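Local coordinates for protein GH127 beta-L-arabinofuranoside (Geobacillus stearothermophilus, PDB 4QK0) that probably hydrolyses beta-L-arabinofuranosides, releasing L-arabinose, as a glycoside hydrolase of family 127, at residues V30-W39 and W82-K93. Numbering follows the deposited sequence.
Sequences VRHEVIPYQW and WLEAVAYLLETK
Two antiparallel helices of the GH127 catalytic domain, which has the (alpha/alpha)6 barrel of the six-hairpin clan, pack through a knob-into-hole contact: the side chain of Ile35 of 30-39 sits among Trp82, Ala85, Val86 and Leu89 of 82-93. The short segments run at 152° to each other, their axes 10.8 Å apart at closest. A beta-branched knob suits this hole because its arms diverge. Ile35 CG2 meets Val86 CG2, whereas Ile35 CD1 packs on the short side chain of Ala85, 3.7 Å from Ala85 CB.

Near one end of the contact Trp82 combines a polar edge with a broad apolar face. Trp82 NE1 donates almost straight (166°) to Ile35 O at 3.0 Å, with the oxygen in the indole plane. Ile35 O also takes the helical bond from Trp39 N, the two donors arriving from opposite faces of the carbonyl. The six-membered rings of Trp39 and Trp82 form an offset stack, centroids 4.6 Å apart and planes at 26°, and Val86 CG2 lies over the rim of the opposite face of Trp82. Trp39 also touches Leu101 and Val105 of helix 96-112, while Val30 packs against helix 413-422.

At the C-terminal end of 82-93 Arg31 is long enough to bridge the helices. Extended through chi2 and then bent at its third torsion, it lays its guanidinium between Leu89 CD2 and Lys93 CB, on opposite faces. A water accepts from Arg31 NE and donates to Lys93 O. Arg31 NH2 binds two oxygens close to the guanidinium plane, Leu89 O and Thr92 OG1, each at 2.8 Å.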
loop_
_atom_site.group_PDB
_atom_site.type_symbol
_atom_site.label_atom_id
_atom_site.label_comp_id
_atom_site.label_asym_id
_atom_site.label_seq_id
_atom_site.Cartn_x
_atom_site.Cartn_y
_atom_site.Cartn_z
ATOM N N VAL A 30 -31.560 12.755 -6.589
ATOM C CA VAL A 30 -30.752 13.856 -7.147
ATOM C C VAL A 30 -31.528 15.164 -7.191
ATOM O O VAL A 30 -30.987 16.241 -6.905
ATOM C CB VAL A 30 -30.261 13.489 -8.583
ATOM C CG1 VAL A 30 -29.686 14.699 -9.298
ATOM C CG2 VAL A 30 -29.200 12.430 -8.528
ATOM N N ARG A 31 -32.809 15.072 -7.559
ATOM C CA ARG A 31 -33.649 16.263 -7.726
ATOM C C ARG A 31 -33.979 16.927 -6.407
ATOM O O ARG A 31 -33.930 18.157 -6.309
ATOM C CB ARG A 31 -34.964 15.909 -8.462
ATOM C CG ARG A 31 -35.900 17.135 -8.679
ATOM C CD ARG A 31 -37.170 16.745 -9.421
ATOM N NE ARG A 31 -36.840 16.740 -10.836
ATOM C CZ ARG A 31 -36.811 15.688 -11.629
ATOM N NH1 ARG A 31 -37.163 14.497 -11.191
ATOM N NH2 ARG A 31 -36.452 15.860 -12.889
ATOM N N HIS A 32 -34.315 16.129 -5.392
ATOM C CA HIS A 32 -34.788 16.716 -4.132
ATOM C C HIS A 32 -33.716 16.918 -3.089
ATOM O O HIS A 32 -33.820 17.843 -2.322
ATOM C CB HIS A 32 -35.942 15.910 -3.575
ATOM C CG HIS A 32 -37.118 15.894 -4.492
ATOM N ND1 HIS A 32 -37.693 14.728 -4.958
ATOM C CD2 HIS A 32 -37.778 16.912 -5.103
ATOM C CE1 HIS A 32 -38.682 15.028 -5.785
ATOM N NE2 HIS A 32 -38.752 16.346 -5.894
ATOM N N GLU A 33 -32.656 16.113 -3.093
ATOM C CA GLU A 33 -31.579 16.240 -2.107
ATOM C C GLU A 33 -30.279 16.769 -2.699
ATOM O O GLU A 33 -29.741 17.770 -2.233
ATOM C CB GLU A 33 -31.339 14.874 -1.447
ATOM C CG GLU A 33 -30.088 14.815 -0.575
ATOM C CD GLU A 33 -30.144 15.784 0.612
ATOM O OE1 GLU A 33 -29.107 16.443 0.917
ATOM O OE2 GLU A 33 -31.238 15.867 1.243
ATOM N N VAL A 34 -29.753 16.085 -3.709
ATOM C CA VAL A 34 -28.409 16.384 -4.140
ATOM C C VAL A 34 -28.250 17.740 -4.773
ATOM O O VAL A 34 -27.394 18.540 -4.368
ATOM C CB VAL A 34 -27.877 15.325 -5.111
ATOM C CG1 VAL A 34 -26.436 15.620 -5.475
ATOM C CG2 VAL A 34 -27.953 13.924 -4.525
ATOM N N ILE A 35 -29.065 18.042 -5.778
ATOM C CA ILE A 35 -28.931 19.329 -6.485
ATOM C C ILE A 35 -29.268 20.565 -5.622
ATOM O O ILE A 35 -28.538 21.576 -5.609
ATOM C CB ILE A 35 -29.745 19.277 -7.794
ATOM C CG1 ILE A 35 -28.972 18.475 -8.850
ATOM C CG2 ILE A 35 -30.116 20.668 -8.294
ATOM C CD1 ILE A 35 -27.601 18.978 -9.199
ATOM N N PRO A 36 -30.350 20.505 -4.859
ATOM C CA PRO A 36 -30.583 21.603 -3.903
ATOM C C PRO A 36 -29.478 21.833 -2.863
ATOM O O PRO A 36 -29.116 22.986 -2.591
ATOM C CB PRO A 36 -31.891 21.185 -3.215
ATOM C CG PRO A 36 -32.602 20.415 -4.280
ATOM C CD PRO A 36 -31.487 19.579 -4.894
ATOM N N TYR A 37 -28.934 20.760 -2.290
ATOM C CA TYR A 37 -27.839 20.896 -1.314
ATOM C C TYR A 37 -26.623 21.545 -1.969
ATOM O O TYR A 37 -26.000 22.454 -1.396
ATOM C CB TYR A 37 -27.464 19.531 -0.698
ATOM C CG TYR A 37 -26.413 19.628 0.386
ATOM C CD1 TYR A 37 -25.070 19.628 0.072
ATOM C CD2 TYR A 37 -26.773 19.795 1.719
ATOM C CE1 TYR A 37 -24.096 19.765 1.054
ATOM C CE2 TYR A 37 -25.805 19.920 2.715
ATOM C CZ TYR A 37 -24.472 19.890 2.371
ATOM O OH TYR A 37 -23.523 20.006 3.345
ATOM N N GLN A 38 -26.279 21.077 -3.169
ATOM C CA GLN A 38 -25.133 21.661 -3.853
ATOM C C GLN A 38 -25.350 23.111 -4.184
ATOM O O GLN A 38 -24.406 23.911 -4.138
ATOM C CB GLN A 38 -24.793 20.917 -5.128
ATOM C CG GLN A 38 -24.116 19.560 -4.938
ATOM C CD GLN A 38 -22.853 19.553 -4.046
ATOM O OE1 GLN A 38 -21.800 20.033 -4.465
ATOM N NE2 GLN A 38 -22.941 18.949 -2.824
ATOM N N TRP A 39 -26.587 23.479 -4.541
ATOM C CA TRP A 39 -26.877 24.901 -4.788
ATOM C C TRP A 39 -26.536 25.756 -3.557
ATOM O O TRP A 39 -25.952 26.843 -3.663
ATOM C CB TRP A 39 -28.345 25.078 -5.238
ATOM C CG TRP A 39 -28.726 26.485 -5.493
ATOM C CD1 TRP A 39 -29.684 27.188 -4.833
ATOM C CD2 TRP A 39 -28.125 27.405 -6.436
ATOM N NE1 TRP A 39 -29.708 28.481 -5.287
ATOM C CE2 TRP A 39 -28.774 28.652 -6.267
ATOM C CE3 TRP A 39 -27.126 27.291 -7.398
ATOM C CZ2 TRP A 39 -28.492 29.762 -7.051
ATOM C CZ3 TRP A 39 -26.800 28.430 -8.175
ATOM C CH2 TRP A 39 -27.479 29.647 -7.994
ATOM N N TRP A 82 -23.102 21.677 -12.040
ATOM C CA TRP A 82 -24.416 21.814 -11.406
ATOM C C TRP A 82 -25.449 22.225 -12.497
ATOM O O TRP A 82 -26.530 21.613 -12.605
ATOM C CB TRP A 82 -24.360 22.814 -10.232
ATOM C CG TRP A 82 -25.639 23.033 -9.494
ATOM C CD1 TRP A 82 -26.085 22.345 -8.399
ATOM C CD2 TRP A 82 -26.664 23.980 -9.807
ATOM N NE1 TRP A 82 -27.323 22.807 -8.029
ATOM C CE2 TRP A 82 -27.686 23.821 -8.859
ATOM C CE3 TRP A 82 -26.804 24.966 -10.775
ATOM C CZ2 TRP A 82 -28.842 24.599 -8.868
ATOM C CZ3 TRP A 82 -27.946 25.761 -10.759
ATOM C CH2 TRP A 82 -28.943 25.567 -9.817
ATOM N N LEU A 83 -25.086 23.195 -13.346
ATOM C CA LEU A 83 -25.994 23.592 -14.464
ATOM C C LEU A 83 -26.321 22.430 -15.405
ATOM O O LEU A 83 -27.462 22.251 -15.816
ATOM C CB LEU A 83 -25.406 24.727 -15.266
ATOM C CG LEU A 83 -25.397 26.090 -14.538
ATOM C CD1 LEU A 83 -24.526 27.072 -15.279
ATOM C CD2 LEU A 83 -26.796 26.636 -14.400
ATOM N N GLU A 84 -25.329 21.604 -15.691
ATOM C CA GLU A 84 -25.529 20.492 -16.587
ATOM C C GLU A 84 -26.499 19.508 -16.014
ATOM O O GLU A 84 -27.423 19.027 -16.705
ATOM C CB GLU A 84 -24.209 19.808 -16.956
ATOM C CG GLU A 84 -24.414 18.773 -18.074
ATOM C CD GLU A 84 -23.208 17.874 -18.357
ATOM O OE1 GLU A 84 -22.097 18.225 -17.943
ATOM O OE2 GLU A 84 -23.385 16.825 -19.028
ATOM N N ALA A 85 -26.331 19.176 -14.753
ATOM C CA ALA A 85 -27.310 18.282 -14.121
ATOM C C ALA A 85 -28.723 18.883 -14.084
ATOM O O ALA A 85 -29.719 18.175 -14.250
ATOM C CB ALA A 85 -26.882 17.950 -12.714
ATOM N N VAL A 86 -28.800 20.169 -13.791
ATOM C CA VAL A 86 -30.097 20.856 -13.703
ATOM C C VAL A 86 -30.810 20.782 -15.051
ATOM O O VAL A 86 -31.971 20.441 -15.102
ATOM C CB VAL A 86 -29.892 22.319 -13.239
ATOM C CG1 VAL A 86 -31.069 23.186 -13.617
ATOM C CG2 VAL A 86 -29.668 22.380 -11.735
ATOM N N ALA A 87 -30.063 21.029 -16.126
ATOM C CA ALA A 87 -30.558 20.804 -17.500
ATOM C C ALA A 87 -31.214 19.482 -17.686
ATOM O O ALA A 87 -32.357 19.398 -18.186
ATOM C CB ALA A 87 -29.426 20.948 -18.492
ATOM N N TYR A 88 -30.547 18.407 -17.244
ATOM C CA TYR A 88 -31.131 17.075 -17.413
ATOM C C TYR A 88 -32.341 16.902 -16.540
ATOM O O TYR A 88 -33.287 16.182 -16.915
ATOM C CB TYR A 88 -30.122 15.954 -17.132
ATOM C CG TYR A 88 -28.878 16.009 -17.999
ATOM C CD1 TYR A 88 -28.964 16.229 -19.362
ATOM C CD2 TYR A 88 -27.623 15.817 -17.451
ATOM C CE1 TYR A 88 -27.826 16.257 -20.165
ATOM C CE2 TYR A 88 -26.477 15.866 -18.235
ATOM C CZ TYR A 88 -26.584 16.077 -19.593
ATOM O OH TYR A 88 -25.451 16.141 -20.358
ATOM N N LEU A 89 -32.321 17.513 -15.357
ATOM C CA LEU A 89 -33.489 17.402 -14.483
ATOM C C LEU A 89 -34.721 18.046 -15.127
ATOM O O LEU A 89 -35.841 17.510 -15.039
ATOM C CB LEU A 89 -33.218 18.033 -13.131
ATOM C CG LEU A 89 -32.314 17.140 -12.268
ATOM C CD1 LEU A 89 -31.965 17.889 -10.992
ATOM C CD2 LEU A 89 -32.946 15.836 -11.906
ATOM N N LEU A 90 -34.503 19.195 -15.754
ATOM C CA LEU A 90 -35.570 19.912 -16.432
ATOM C C LEU A 90 -36.142 19.199 -17.638
ATOM O O LEU A 90 -37.266 19.486 -17.992
ATOM C CB LEU A 90 -35.104 21.301 -16.852
ATOM C CG LEU A 90 -34.733 22.245 -15.707
ATOM C CD1 LEU A 90 -34.157 23.544 -16.227
ATOM C CD2 LEU A 90 -35.924 22.544 -14.802
ATOM N N GLU A 91 -35.393 18.306 -18.286
ATOM C CA GLU A 91 -35.946 17.461 -19.356
ATOM C C GLU A 91 -37.006 16.516 -18.846
ATOM O O GLU A 91 -37.851 16.097 -19.618
ATOM C CB GLU A 91 -34.881 16.571 -19.999
ATOM C CG GLU A 91 -33.922 17.261 -20.945
ATOM C CD GLU A 91 -33.017 16.297 -21.711
ATOM O OE1 GLU A 91 -32.687 15.214 -21.174
ATOM O OE2 GLU A 91 -32.620 16.621 -22.863
ATOM N N THR A 92 -36.930 16.096 -17.587
ATOM C CA THR A 92 -37.854 15.081 -17.079
ATOM C C THR A 92 -38.877 15.653 -16.094
ATOM O O THR A 92 -39.676 14.922 -15.557
ATOM C CB THR A 92 -37.111 13.892 -16.401
ATOM O OG1 THR A 92 -36.444 14.329 -15.204
ATOM C CG2 THR A 92 -36.106 13.257 -17.354
ATOM N N LYS A 93 -38.834 16.953 -15.833
ATOM C CA LYS A 93 -39.840 17.598 -14.995
ATOM C C LYS A 93 -39.548 19.081 -14.950
ATOM O O LYS A 93 -38.538 19.513 -14.362
ATOM C CB LYS A 93 -39.842 17.040 -13.570
ATOM C CG LYS A 93 -40.942 17.642 -12.706
ATOM C CD LYS A 93 -40.854 17.237 -11.243
ATOM C CE LYS A 93 -41.115 18.522 -10.402
ATOM N NZ LYS A 93 -42.397 18.498 -9.640
HETATM O O HOH W 1 -36.630 19.004 -12.051
#